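Side-chain contact in Blr6230 protein (Bradyrhizobium diazoefficiens USDA 110, PDB 5NGG), which probably hydrolyses beta-lactam antibiotics as a zinc-dependent subclass B3 metallo-beta-lactamase: residues E196-C201 against G267-Y272. Numbering follows the deposited sequence.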
loop_
_atom_site.group_PDB
_atom_site.type_symbol
_atom_site.label_atom_id
_atom_site.label_comp_id
_atom_site.label_asym_id
_atom_site.label_seq_id
_atom_site.Cartn_x
_atom_site.Cartn_y
_atom_site.Cartn_z
ATOM N N GLU A 196 2.340 16.489 -6.495
ATOM C CA GLU A 196 1.455 15.753 -5.585
ATOM C C GLU A 196 1.647 14.251 -5.797
ATOM O O GLU A 196 1.518 13.735 -6.918
ATOM C CB GLU A 196 0.010 16.180 -5.805
ATOM C CG GLU A 196 -0.168 17.711 -5.865
ATOM C CD GLU A 196 0.530 18.526 -4.760
ATOM O OE1 GLU A 196 0.565 18.052 -3.610
ATOM O OE2 GLU A 196 1.036 19.661 -5.023
ATOM N N VAL A 197 1.906 13.554 -4.701
ATOM C CA VAL A 197 2.147 12.106 -4.675
ATOM C C VAL A 197 0.925 11.414 -4.078
ATOM O O VAL A 197 0.390 11.898 -3.074
ATOM C CB VAL A 197 3.386 11.795 -3.817
ATOM C CG1 VAL A 197 3.640 10.288 -3.741
ATOM C CG2 VAL A 197 4.622 12.534 -4.315
ATOM N N LEU A 198 0.512 10.291 -4.670
ATOM C CA LEU A 198 -0.469 9.416 -4.030
ATOM C C LEU A 198 0.141 8.065 -3.811
ATOM O O LEU A 198 0.498 7.373 -4.767
ATOM C CB LEU A 198 -1.749 9.281 -4.850
ATOM C CG LEU A 198 -2.930 8.627 -4.121
ATOM C CD1 LEU A 198 -3.480 9.555 -3.056
ATOM C CD2 LEU A 198 -4.005 8.185 -5.088
ATOM N N PHE A 199 0.181 7.630 -2.538
ATOM C CA PHE A 199 0.406 6.223 -2.214
ATOM C C PHE A 199 -0.977 5.557 -2.339
ATOM O O PHE A 199 -1.766 5.538 -1.391
ATOM C CB PHE A 199 0.954 6.079 -0.800
ATOM C CG PHE A 199 2.289 6.742 -0.577
ATOM C CD1 PHE A 199 2.387 8.076 -0.164
ATOM C CD2 PHE A 199 3.466 6.025 -0.719
ATOM C CE1 PHE A 199 3.623 8.649 0.087
ATOM C CE2 PHE A 199 4.693 6.600 -0.493
ATOM C CZ PHE A 199 4.766 7.918 -0.096
ATOM N N PHE A 200 -1.280 5.071 -3.541
ATOM C CA PHE A 200 -2.563 4.438 -3.826
ATOM C C PHE A 200 -2.613 3.114 -3.063
ATOM O O PHE A 200 -1.621 2.405 -2.983
ATOM C CB PHE A 200 -2.696 4.245 -5.339
ATOM C CG PHE A 200 -3.979 3.565 -5.749
ATOM C CD1 PHE A 200 -5.194 4.165 -5.490
ATOM C CD2 PHE A 200 -3.970 2.315 -6.394
ATOM C CE1 PHE A 200 -6.387 3.564 -5.859
ATOM C CE2 PHE A 200 -5.162 1.690 -6.732
ATOM C CZ PHE A 200 -6.373 2.314 -6.479
ATOM N N CYS A 201 -3.775 2.781 -2.511
ATOM C CA CYS A 201 -3.831 1.655 -1.589
ATOM C C CYS A 201 -3.906 0.287 -2.186
ATOM O O CYS A 201 -3.681 -0.663 -1.441
ATOM C CB CYS A 201 -4.982 1.850 -0.594
ATOM S SG CYS A 201 -6.607 1.526 -1.250
ATOM N N GLY A 267 -0.739 11.567 -15.754
ATOM C CA GLY A 267 -1.900 10.843 -16.310
ATOM C C GLY A 267 -1.970 9.372 -15.906
ATOM O O GLY A 267 -2.888 8.645 -16.304
ATOM N N GLU A 268 -1.012 8.912 -15.109
ATOM C CA GLU A 268 -0.890 7.478 -14.890
ATOM C C GLU A 268 -1.991 6.886 -14.041
ATOM O O GLU A 268 -2.412 5.756 -14.299
ATOM C CB GLU A 268 0.455 7.164 -14.250
ATOM C CG GLU A 268 0.752 5.678 -14.242
ATOM C CD GLU A 268 2.134 5.341 -13.743
ATOM O OE1 GLU A 268 2.906 6.284 -13.443
ATOM O OE2 GLU A 268 2.470 4.126 -13.672
ATOM N N LEU A 269 -2.479 7.616 -13.047
ATOM C CA LEU A 269 -3.522 7.076 -12.209
ATOM C C LEU A 269 -4.823 6.887 -13.020
ATOM O O LEU A 269 -5.510 5.889 -12.838
ATOM C CB LEU A 269 -3.715 7.937 -10.967
ATOM C CG LEU A 269 -4.819 7.521 -10.003
ATOM C CD1 LEU A 269 -4.677 6.071 -9.576
ATOM C CD2 LEU A 269 -4.827 8.462 -8.804
ATOM N N VAL A 270 -5.133 7.797 -13.950
ATOM C CA VAL A 270 -6.278 7.580 -14.840
ATOM C C VAL A 270 -6.097 6.298 -15.657
ATOM O O VAL A 270 -7.024 5.486 -15.745
ATOM C CB VAL A 270 -6.478 8.765 -15.793
ATOM C CG1 VAL A 270 -7.503 8.425 -16.865
ATOM C CG2 VAL A 270 -6.925 9.989 -15.024
ATOM N N THR A 271 -4.940 6.103 -16.268
ATOM C CA THR A 271 -4.688 4.906 -17.066
ATOM C C THR A 271 -4.772 3.626 -16.208
ATOM O O THR A 271 -5.382 2.615 -16.597
ATOM C CB THR A 271 -3.322 4.982 -17.760
ATOM O OG1 THR A 271 -3.283 6.154 -18.569
ATOM C CG2 THR A 271 -3.027 3.747 -18.617
ATOM N N TYR A 272 -4.141 3.683 -15.045
ATOM C CA TYR A 272 -4.098 2.507 -14.176
ATOM C C TYR A 272 -5.490 2.150 -13.638
ATOM O O TYR A 272 -5.895 0.982 -13.659
ATOM C CB TYR A 272 -3.092 2.722 -13.032
ATOM C CG TYR A 272 -2.948 1.481 -12.176
ATOM C CD1 TYR A 272 -2.417 0.302 -12.701
ATOM C CD2 TYR A 272 -3.328 1.488 -10.833
ATOM C CE1 TYR A 272 -2.290 -0.831 -11.920
ATOM C CE2 TYR A 272 -3.233 0.349 -10.063
ATOM C CZ TYR A 272 -2.712 -0.805 -10.599
ATOM O OH TYR A 272 -2.620 -1.925 -9.821
#
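Leu198 and Leu269 meet at the methyl ends of one branch each, CD2 against CD2 at 3.8 Å, and beside them Phe200 touches Tyr272. The two rings approach through their CE2 carbons, 4.1 Å apart; that atom of Phe200 lies at the edge of the tyrosine ring, near its plane. With the ring planes close to perpendicular, at about 85°, the pair shares little flat surface. The other methyl of Leu269 turns to Phe200: its CD1 sits over the face of the phenyl ring, 4.5 Å from Phe200 CD1 and a little farther from CG, a looser approach.

This small interface is a worked example of a helix packed near the end of a strand by a few apolar side chains. The nearest alpha carbons, those of Phe200 and Leu269, are 8.8 Å apart, a gap the side chains span. Leu269 and Tyr272 are three residues apart on the helix, and both side chains leave it toward 196-201. For Tyr272, an extended first torsion (chi1 -176°) carries the ring out from the helix toward Phe200. The first turn of the helix, closed by Tyr272 N to Glu268 O at 2.8 Å, holds the two side chains on the same side.

Beyond these four residues, Leu198 also packs on Met233 and Ile235 and comes within about 4 Å of the zinc ligand His172, side chain to side chain. Cys201 is disulfide-bonded to Cys181 and hydrogen-bonds through its O to ND1 of His101, another zinc ligand. In the alpha-beta/beta-alpha fold, the start of helix 268-291 rests on the outer face of strand 193-199 at Leu198 and on the loop just past its end at Phe200; that strand runs between strands 182-190 and 237-239, while Val197 and Phe199 pack against strand 47-49 of the other sheet.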